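Local coordinates for protein glucosamine kinase (Streptacidiphilus jiangxiensis, PDB 6HWJ) that catalyses the ATP- and magnesium-dependent phosphorylation of D-glucosamine to D-glucosamine 6-phosphate and, to a lesser extent, also acts on glucose, at residues A37-G42 with G168-A173; G223-R228 with G299-G304; G304-A309 with Y313-F318. All coordinates share one frame; numbering follows the deposited sequence.

Interaction 1 of 3, residues A37-G42 with G168-A173; sequences ALLDLG and GLLTLA
L39 and L170 make the closer of two apolar contacts here, reaching out from two strands that belong to different sheets and meeting tip to tip. CD2 of L39 sits 3.7 Å from CD1 of L170 and nearly as close to its other methyl, CD2, at 3.9 Å, so one methyl of L39 lies against both branches of L170. In both leucines CG stands anti to the backbone N (chi1 175° in L39 and 173° in L170), which sends each side chain out across the gap between the strands. The second contact is lighter. CB of A37 rests 4.1 Å from CD1 of L172; the alanine points at its partner, whereas L172 leaves its strand at a slant and closes the distance with its tip.

The polar groups bond inside each sheet instead. Backbone bonds tie A37 to V49 and L39 to V47 on the neighbouring strand 45-51, while L170 pairs with L181 of strand 179-186. At the far end of 37-42, OD1 of D40 accepts from N of G42 at 2.8 Å, an Asx turn, and L41 and G42 together face the first residue of strand 45-51 in a classic beta bulge.

Other apolar side chains fill in around the two pairs. F98 touches A37, L39 and L170, L83 of helix 79-88 packs on L170, and V47 reaches L170 from the first sheet.

With the alpha carbons of L39 and L170 9.7 Å apart, the spacing is that of face-to-face layers and not of neighbouring strands. The arrangement is typical of sheet-on-sheet packing: the antiparallel sheet containing strand 34-42 is laid by A37 and L39 against L172 and L170 of the six-stranded antiparallel sheet that also carries K133, an inferred ATP-binding residue.

Interaction 2 of 3, residues G223-R228 with G299-G304; sequences GTLTAR and GDFHVG
T226 and L225, on one turn of helix 212-234, hold the far end of the F301 ring. OG1 of T226 comes in near the ring plane, at the edge, 3.2 Å from CE2 and 3.4 Å from CZ of F301. The threonine methyl CG2 backs it up at 3.8 Å from the same CE2. CD2 of L225 reaches the edge too, also near the plane, and lies 4.2 Å from CZ of F301. The phenylalanine thus pushes its outer rim against the helix, with its side chain running obliquely to both partners. Its CG is anti to the backbone N (chi1 -163°), which carries the ring from the loop to the helix.

One step out, OG1 of T226 hydrogen-bonds to the backbone O of L222, one turn earlier in its own helix, which fixes the side chain's rotation and gives the buried hydroxyl a polar partner. The ring of F301 also meets that of H298 with planes at about 55°, and M342 and D338 of helix 335-356 touch it. Beyond that shell, the loop is tied down on either side of F301: G299 N bonds to D338 OD1 and V303 N to S345 OG. D300, next to F301, binds D-glucosamine.

The contact is essentially apolar: the hydroxyl's bond runs along the helix, and the threonine oxygen lies against the C-H edge of the ring beside the two methyls, without a hydrogen bond between them. This implies that helix 212-234 meets the loop by shape and burial, while the directional bonds of G299 and V303 go to helix 335-356. Wedged in this way, F301 probably steadies neighbouring D300, whose backbone O holds the amide of Q305.

Interaction 3 of 3, residues G304-A309 with Y313-F318; sequences GQILRA and YAVVDF. With MG (magnesium ion), chain C; MG (magnesium ion), chain F.
Q305 and D317 share a magnesium ion: OE1 of Q305 binds it at 2.1 Å and OD2 of D317 at 2.2 Å, with three waters also bound. One of these waters donates to the backbone O of G304. The other carboxylate oxygen, OD1 of D317, binds a second magnesium ion, so this one side chain bridges the pair. NE2 of Q305 makes a weak bond to OD2 of D317, the amide and carboxylate planes 76° apart, and also donates to the backbone O of D300; that leaves OE1 turned to the metal.

Behind the site the two strands form an antiparallel hairpin. L307 and A314 are its hydrogen-bonded pair, N of L307 to O of A314 at 2.7 Å and the return bond from N of A314 to O of L307 at 2.8 Å. Past the strand end, N of V316 bonds to O of Q305.

R308 runs alongside Y313, its CG over the ring face in a CH-pi contact, 4.0 Å from the centroid. A bend at chi3 (78°) brings NH2 back to OH of Y313 at 3.2 Å, near the guanidinium plane; NH2 also forms a salt bridge with D201. I306 splits its branches: CG2 meets the Y313 ring edge at CD2, and CD1 packs on CB of V315. From the face that carries L307 and A314, CD1 of L307 reaches CG1 of V316 at 3.8 Å, the two side chains crossing at about a right angle.

The V316 N to Q305 O bond next to the site probably sets the spacing of Q305 and D317. With D317 bridging them, the two ions are consistent with the enzyme's requirement for two magnesium ions per subunit.

Following the chain from the N terminus, interaction 1 comes first: it closes a loop of 125 residues and lays the strand 34-42 sheet against the six-stranded sheet. Interaction 2 opens after it and spans 70 residues, mostly helical, bringing the loop before strand 306-309 back to helix 212-234. Interaction 3 follows at once as a tight hairpin, sharing G304 with interaction 2. The three run in series, none nested or crossed. Interactions 2 and 3 touch, their centres 9 Å apart: F301 packs on I306 and V315, and L225 on Y313, joining helix 212-234, the loop that holds D300 and the hairpin 306-315. Interaction 1 stands apart, its centre 27 Å from that of interaction 3.

Interaction 1 of 3, residues A37-G42 with G168-A173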
loop_
_atom_site.group_PDB
_atom_site.type_symbol
_atom_site.label_atom_id
_atom_site.label_comp_id
_atom_site.label_asym_id
_atom_site.label_seq_id
_atom_site.Cartn_x
_atom_site.Cartn_y
_atom_site.Cartn_z
ATOM N N ALA A 37 2.240 -27.195 -1.784
ATOM C CA ALA A 37 1.429 -27.028 -2.985
ATOM C C ALA A 37 2.352 -26.620 -4.113
ATOM O O ALA A 37 3.376 -25.969 -3.886
ATOM C CB ALA A 37 0.328 -25.974 -2.774
ATOM N N LEU A 38 1.968 -26.987 -5.338
ATOM C CA LEU A 38 2.842 -26.821 -6.499
ATOM C C LEU A 38 1.989 -26.540 -7.727
ATOM O O LEU A 38 1.123 -27.349 -8.087
ATOM C CB LEU A 38 3.685 -28.083 -6.688
ATOM C CG LEU A 38 4.852 -28.078 -7.686
ATOM C CD1 LEU A 38 4.350 -27.958 -9.126
ATOM C CD2 LEU A 38 5.822 -26.964 -7.335
ATOM N N LEU A 39 2.205 -25.383 -8.341
ATOM C CA LEU A 39 1.613 -25.032 -9.611
ATOM C C LEU A 39 2.648 -25.273 -10.707
ATOM O O LEU A 39 3.662 -24.575 -10.772
ATOM C CB LEU A 39 1.154 -23.582 -9.623
ATOM C CG LEU A 39 0.613 -23.104 -10.992
ATOM C CD1 LEU A 39 -0.677 -23.832 -11.333
ATOM C CD2 LEU A 39 0.400 -21.608 -10.968
ATOM N N ASP A 40 2.397 -26.264 -11.556
ATOM C CA ASP A 40 3.324 -26.623 -12.626
ATOM C C ASP A 40 3.131 -25.657 -13.789
ATOM O O ASP A 40 2.023 -25.539 -14.328
ATOM C CB ASP A 40 3.078 -28.062 -13.050
ATOM C CG ASP A 40 4.157 -28.593 -13.996
ATOM O OD1 ASP A 40 4.753 -27.804 -14.758
ATOM O OD2 ASP A 40 4.400 -29.825 -13.957
ATOM N N LEU A 41 4.199 -24.946 -14.164
ATOM C CA LEU A 41 4.123 -23.986 -15.256
ATOM C C LEU A 41 4.694 -24.532 -16.558
ATOM O O LEU A 41 4.745 -23.796 -17.542
ATOM C CB LEU A 41 4.851 -22.689 -14.885
ATOM C CG LEU A 41 4.286 -21.905 -13.700
ATOM C CD1 LEU A 41 5.232 -20.773 -13.310
ATOM C CD2 LEU A 41 2.914 -21.365 -14.007
ATOM N N GLY A 42 5.135 -25.777 -16.580
ATOM C CA GLY A 42 5.672 -26.400 -17.783
ATOM C C GLY A 42 7.150 -26.173 -17.946
ATOM O O GLY A 42 7.729 -25.201 -17.435
ATOM N N GLY A 168 -2.597 -10.281 -14.299
ATOM C CA GLY A 168 -3.047 -11.488 -13.644
ATOM C C GLY A 168 -2.673 -11.505 -12.183
ATOM O O GLY A 168 -1.821 -10.736 -11.717
ATOM N N LEU A 169 -3.321 -12.422 -11.477
ATOM C CA LEU A 169 -3.070 -12.687 -10.077
ATOM C C LEU A 169 -3.006 -14.188 -9.855
ATOM O O LEU A 169 -3.835 -14.936 -10.386
ATOM C CB LEU A 169 -4.189 -12.099 -9.214
ATOM C CG LEU A 169 -4.361 -10.588 -9.305
ATOM C CD1 LEU A 169 -5.677 -10.174 -8.678
ATOM C CD2 LEU A 169 -3.179 -9.910 -8.639
ATOM N N LEU A 170 -2.031 -14.622 -9.063
ATOM C CA LEU A 170 -1.935 -16.008 -8.619
ATOM C C LEU A 170 -2.162 -16.043 -7.117
ATOM O O LEU A 170 -1.421 -15.399 -6.360
ATOM C CB LEU A 170 -0.577 -16.614 -8.955
ATOM C CG LEU A 170 -0.324 -18.011 -8.381
ATOM C CD1 LEU A 170 -1.361 -18.998 -8.935
ATOM C CD2 LEU A 170 1.086 -18.497 -8.665
ATOM N N THR A 171 -3.190 -16.782 -6.692
ATOM C CA THR A 171 -3.512 -16.899 -5.278
ATOM C C THR A 171 -3.672 -18.361 -4.888
ATOM O O THR A 171 -3.913 -19.237 -5.727
ATOM C CB THR A 171 -4.803 -16.133 -4.924
ATOM O OG1 THR A 171 -5.890 -16.668 -5.690
ATOM C CG2 THR A 171 -4.636 -14.650 -5.221
ATOM N N LEU A 172 -3.521 -18.604 -3.594
ATOM C CA LEU A 172 -3.715 -19.903 -2.992
ATOM C C LEU A 172 -5.086 -19.891 -2.330
ATOM O O LEU A 172 -5.370 -19.008 -1.520
ATOM C CB LEU A 172 -2.612 -20.185 -1.975
ATOM C CG LEU A 172 -2.514 -21.582 -1.348
ATOM C CD1 LEU A 172 -1.963 -22.603 -2.312
ATOM C CD2 LEU A 172 -1.637 -21.486 -0.102
ATOM N N ALA A 173 -5.931 -20.841 -2.699
ATOM C CA ALA A 173 -7.322 -20.856 -2.248
ATOM C C ALA A 173 -7.363 -21.414 -0.830
ATOM O O ALA A 173 -7.345 -22.625 -0.628
ATOM C CB ALA A 173 -8.191 -21.688 -3.189
#

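Interaction 2 of 3, residues G223-R228 with G299-G304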
loop_
_atom_site.group_PDB
_atom_site.type_symbol
_atom_site.label_atom_id
_atom_site.label_comp_id
_atom_site.label_asym_id
_atom_site.label_seq_id
_atom_site.Cartn_x
_atom_site.Cartn_y
_atom_site.Cartn_z
ATOM N N GLY A 223 -8.701 13.487 -5.717
ATOM C CA GLY A 223 -9.987 13.267 -5.078
ATOM C C GLY A 223 -10.906 12.414 -5.925
ATOM O O GLY A 223 -11.576 11.517 -5.421
ATOM N N THR A 224 -10.955 12.683 -7.230
ATOM C CA THR A 224 -11.751 11.853 -8.123
ATOM C C THR A 224 -11.235 10.416 -8.149
ATOM O O THR A 224 -12.029 9.458 -8.132
ATOM C CB THR A 224 -11.760 12.487 -9.531
ATOM O OG1 THR A 224 -12.548 13.684 -9.504
ATOM C CG2 THR A 224 -12.317 11.534 -10.559
ATOM N N LEU A 225 -9.917 10.240 -8.173
ATOM C CA LEU A 225 -9.337 8.898 -8.197
ATOM C C LEU A 225 -9.707 8.116 -6.941
ATOM O O LEU A 225 -10.122 6.951 -7.022
ATOM C CB LEU A 225 -7.803 8.990 -8.347
ATOM C CG LEU A 225 -6.991 7.690 -8.336
ATOM C CD1 LEU A 225 -5.632 7.902 -8.997
ATOM C CD2 LEU A 225 -6.754 7.172 -6.898
ATOM N N THR A 226 -9.569 8.746 -5.777
ATOM C CA THR A 226 -9.894 8.114 -4.507
ATOM C C THR A 226 -11.362 7.700 -4.450
ATOM O O THR A 226 -11.684 6.624 -3.936
ATOM C CB THR A 226 -9.576 9.072 -3.354
ATOM O OG1 THR A 226 -8.234 9.566 -3.484
ATOM C CG2 THR A 226 -9.741 8.367 -2.003
ATOM N N ALA A 227 -12.257 8.533 -4.992
ATOM C CA ALA A 227 -13.682 8.205 -5.001
ATOM C C ALA A 227 -13.988 7.047 -5.942
ATOM O O ALA A 227 -14.779 6.149 -5.603
ATOM C CB ALA A 227 -14.512 9.435 -5.386
ATOM N N ARG A 228 -13.373 7.041 -7.126
ATOM C CA ARG A 228 -13.525 5.914 -8.039
ATOM C C ARG A 228 -12.985 4.632 -7.408
ATOM O O ARG A 228 -13.581 3.552 -7.553
ATOM C CB ARG A 228 -12.801 6.201 -9.356
ATOM C CG ARG A 228 -13.416 7.329 -10.184
ATOM C CD ARG A 228 -12.499 7.706 -11.353
ATOM N NE ARG A 228 -13.156 8.674 -12.238
ATOM C CZ ARG A 228 -12.550 9.302 -13.244
ATOM N NH1 ARG A 228 -11.259 9.094 -13.491
ATOM N NH2 ARG A 228 -13.232 10.152 -13.996
ATOM N N GLY A 299 -5.473 1.714 2.564
ATOM C CA GLY A 299 -4.931 1.450 3.884
ATOM C C GLY A 299 -3.553 2.017 4.146
ATOM O O GLY A 299 -3.093 1.966 5.292
ATOM N N ASP A 300 -2.890 2.548 3.132
ATOM C CA ASP A 300 -1.579 3.178 3.309
ATOM C C ASP A 300 -1.466 4.269 2.250
ATOM O O ASP A 300 -0.526 4.308 1.452
ATOM C CB ASP A 300 -0.459 2.145 3.213
ATOM C CG ASP A 300 0.911 2.731 3.522
ATOM O OD1 ASP A 300 0.985 3.704 4.289
ATOM O OD2 ASP A 300 1.905 2.210 2.974
ATOM N N PHE A 301 -2.463 5.151 2.225
ATOM C CA PHE A 301 -2.759 6.004 1.076
ATOM C C PHE A 301 -2.131 7.366 1.289
ATOM O O PHE A 301 -2.424 8.041 2.284
ATOM C CB PHE A 301 -4.280 6.096 0.904
ATOM C CG PHE A 301 -4.726 6.584 -0.443
ATOM C CD1 PHE A 301 -4.334 5.941 -1.603
ATOM C CD2 PHE A 301 -5.577 7.660 -0.541
ATOM C CE1 PHE A 301 -4.760 6.389 -2.829
ATOM C CE2 PHE A 301 -6.001 8.111 -1.781
ATOM C CZ PHE A 301 -5.592 7.461 -2.923
ATOM N N HIS A 302 -1.275 7.772 0.352
ATOM C CA HIS A 302 -0.596 9.063 0.405
ATOM C C HIS A 302 0.009 9.306 -0.970
ATOM O O HIS A 302 -0.023 8.429 -1.845
ATOM C CB HIS A 302 0.461 9.093 1.516
ATOM C CG HIS A 302 1.506 8.031 1.392
ATOM N ND1 HIS A 302 2.570 8.137 0.534
ATOM C CD2 HIS A 302 1.656 6.842 2.031
ATOM C CE1 HIS A 302 3.335 7.059 0.643
ATOM N NE2 HIS A 302 2.798 6.255 1.544
ATOM N N VAL A 303 0.569 10.505 -1.160
ATOM C CA VAL A 303 0.985 10.893 -2.513
ATOM C C VAL A 303 2.098 10.003 -3.020
ATOM O O VAL A 303 2.299 9.883 -4.226
ATOM C CB VAL A 303 1.426 12.377 -2.580
ATOM C CG1 VAL A 303 0.318 13.282 -2.125
ATOM C CG2 VAL A 303 2.713 12.592 -1.780
ATOM N N GLY A 304 2.880 9.403 -2.118
ATOM C CA GLY A 304 3.927 8.482 -2.542
ATOM C C GLY A 304 3.415 7.214 -3.183
ATOM O O GLY A 304 4.218 6.478 -3.761
#

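Interaction 3 of 3, residues G304-A309 with Y313-F318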
loop_
_atom_site.group_PDB
_atom_site.type_symbol
_atom_site.label_atom_id
_atom_site.label_comp_id
_atom_site.label_asym_id
_atom_site.label_seq_id
_atom_site.Cartn_x
_atom_site.Cartn_y
_atom_site.Cartn_z
ATOM N N GLY A 304 2.880 9.403 -2.118
ATOM C CA GLY A 304 3.927 8.482 -2.542
ATOM C C GLY A 304 3.415 7.214 -3.183
ATOM O O GLY A 304 4.218 6.478 -3.761
ATOM N N GLN A 305 2.117 6.924 -3.064
ATOM C CA GLN A 305 1.522 5.739 -3.662
ATOM C C GLN A 305 0.886 6.055 -5.012
ATOM O O GLN A 305 0.221 5.193 -5.590
ATOM C CB GLN A 305 0.460 5.136 -2.747
ATOM C CG GLN A 305 0.867 4.974 -1.280
ATOM C CD GLN A 305 1.909 3.900 -1.073
ATOM O OE1 GLN A 305 2.764 3.655 -1.938
ATOM N NE2 GLN A 305 1.840 3.227 0.087
ATOM N N ILE A 306 1.037 7.284 -5.502
ATOM C CA ILE A 306 0.423 7.700 -6.767
ATOM C C ILE A 306 1.528 7.980 -7.772
ATOM O O ILE A 306 2.326 8.913 -7.590
ATOM C CB ILE A 306 -0.479 8.937 -6.599
ATOM C CG1 ILE A 306 -1.491 8.735 -5.460
ATOM C CG2 ILE A 306 -1.195 9.225 -7.926
ATOM C CD1 ILE A 306 -2.555 7.680 -5.722
ATOM N N LEU A 307 1.555 7.194 -8.842
ATOM C CA LEU A 307 2.427 7.450 -9.972
ATOM C C LEU A 307 1.728 8.377 -10.963
ATOM O O LEU A 307 0.516 8.277 -11.163
ATOM C CB LEU A 307 2.796 6.143 -10.654
ATOM C CG LEU A 307 3.350 5.071 -9.710
ATOM C CD1 LEU A 307 3.562 3.763 -10.466
ATOM C CD2 LEU A 307 4.631 5.521 -9.055
ATOM N N ARG A 308 2.499 9.286 -11.576
ATOM C CA ARG A 308 1.974 10.184 -12.595
ATOM C C ARG A 308 2.921 10.231 -13.782
ATOM O O ARG A 308 4.129 10.399 -13.603
ATOM C CB ARG A 308 1.768 11.605 -12.044
ATOM C CG ARG A 308 0.997 12.483 -12.992
ATOM C CD ARG A 308 0.725 13.850 -12.427
ATOM N NE ARG A 308 1.880 14.731 -12.491
ATOM C CZ ARG A 308 1.882 15.985 -12.045
ATOM N NH1 ARG A 308 2.974 16.715 -12.135
ATOM N NH2 ARG A 308 0.781 16.507 -11.521
ATOM N N ALA A 309 2.374 10.068 -14.985
ATOM C CA ALA A 309 3.126 10.262 -16.220
ATOM C C ALA A 309 2.173 10.688 -17.331
ATOM O O ALA A 309 1.126 10.068 -17.526
ATOM C CB ALA A 309 3.865 8.973 -16.622
ATOM N N TYR A 313 -2.702 9.160 -13.898
ATOM C CA TYR A 313 -2.438 8.840 -12.500
ATOM C C TYR A 313 -2.675 7.355 -12.246
ATOM O O TYR A 313 -3.639 6.782 -12.760
ATOM C CB TYR A 313 -3.350 9.666 -11.570
ATOM C CG TYR A 313 -3.059 11.142 -11.593
ATOM C CD1 TYR A 313 -3.404 11.927 -12.679
ATOM C CD2 TYR A 313 -2.413 11.746 -10.526
ATOM C CE1 TYR A 313 -3.125 13.301 -12.701
ATOM C CE2 TYR A 313 -2.138 13.106 -10.530
ATOM C CZ TYR A 313 -2.501 13.873 -11.600
ATOM O OH TYR A 313 -2.189 15.216 -11.585
ATOM N N ALA A 314 -1.813 6.742 -11.432
ATOM C CA ALA A 314 -1.888 5.308 -11.162
ATOM C C ALA A 314 -1.547 5.052 -9.699
ATOM O O ALA A 314 -0.454 5.399 -9.259
ATOM C CB ALA A 314 -0.917 4.542 -12.073
ATOM N N VAL A 315 -2.474 4.440 -8.955
ATOM C CA VAL A 315 -2.248 4.123 -7.544
ATOM C C VAL A 315 -1.623 2.738 -7.453
ATOM O O VAL A 315 -1.948 1.828 -8.240
ATOM C CB VAL A 315 -3.548 4.227 -6.731
ATOM C CG1 VAL A 315 -4.629 3.348 -7.306
ATOM C CG2 VAL A 315 -3.270 3.830 -5.245
ATOM N N VAL A 316 -0.680 2.580 -6.520
ATOM C CA VAL A 316 -0.013 1.301 -6.297
ATOM C C VAL A 316 0.049 1.023 -4.799
ATOM O O VAL A 316 -0.372 1.844 -3.985
ATOM C CB VAL A 316 1.399 1.275 -6.900
ATOM C CG1 VAL A 316 1.344 1.496 -8.391
ATOM C CG2 VAL A 316 2.256 2.350 -6.262
ATOM N N ASP A 317 0.567 -0.167 -4.450
ATOM C CA ASP A 317 0.911 -0.533 -3.063
ATOM C C ASP A 317 -0.337 -0.820 -2.232
ATOM O O ASP A 317 -0.736 -0.005 -1.398
ATOM C CB ASP A 317 1.741 0.597 -2.441
ATOM C CG ASP A 317 2.549 0.136 -1.220
ATOM O OD1 ASP A 317 2.209 -0.907 -0.631
ATOM O OD2 ASP A 317 3.528 0.843 -0.864
ATOM N N PHE A 318 -0.936 -1.998 -2.427
ATOM C CA PHE A 318 -2.170 -2.384 -1.763
ATOM C C PHE A 318 -1.980 -3.434 -0.660
ATOM O O PHE A 318 -2.935 -4.150 -0.324
ATOM C CB PHE A 318 -3.158 -2.899 -2.802
ATOM C CG PHE A 318 -3.822 -1.798 -3.597
ATOM C CD1 PHE A 318 -4.891 -1.108 -3.071
ATOM C CD2 PHE A 318 -3.361 -1.460 -4.856
ATOM C CE1 PHE A 318 -5.504 -0.096 -3.788
ATOM C CE2 PHE A 318 -3.965 -0.451 -5.574
ATOM C CZ PHE A 318 -5.036 0.227 -5.041
HETATM MG MG MG C . 4.543 2.627 -1.599
HETATM MG MG MG F . 3.318 -1.794 1.041
HETATM O O HOH W 1 5.518 4.530 -2.162
HETATM O O HOH W 2 4.353 0.041 1.373
HETATM O O HOH W 3 4.673 2.334 -3.616
HETATM O O HOH W 4 6.560 1.854 -1.811
HETATM O O HOH W 5 1.772 -0.550 1.983
#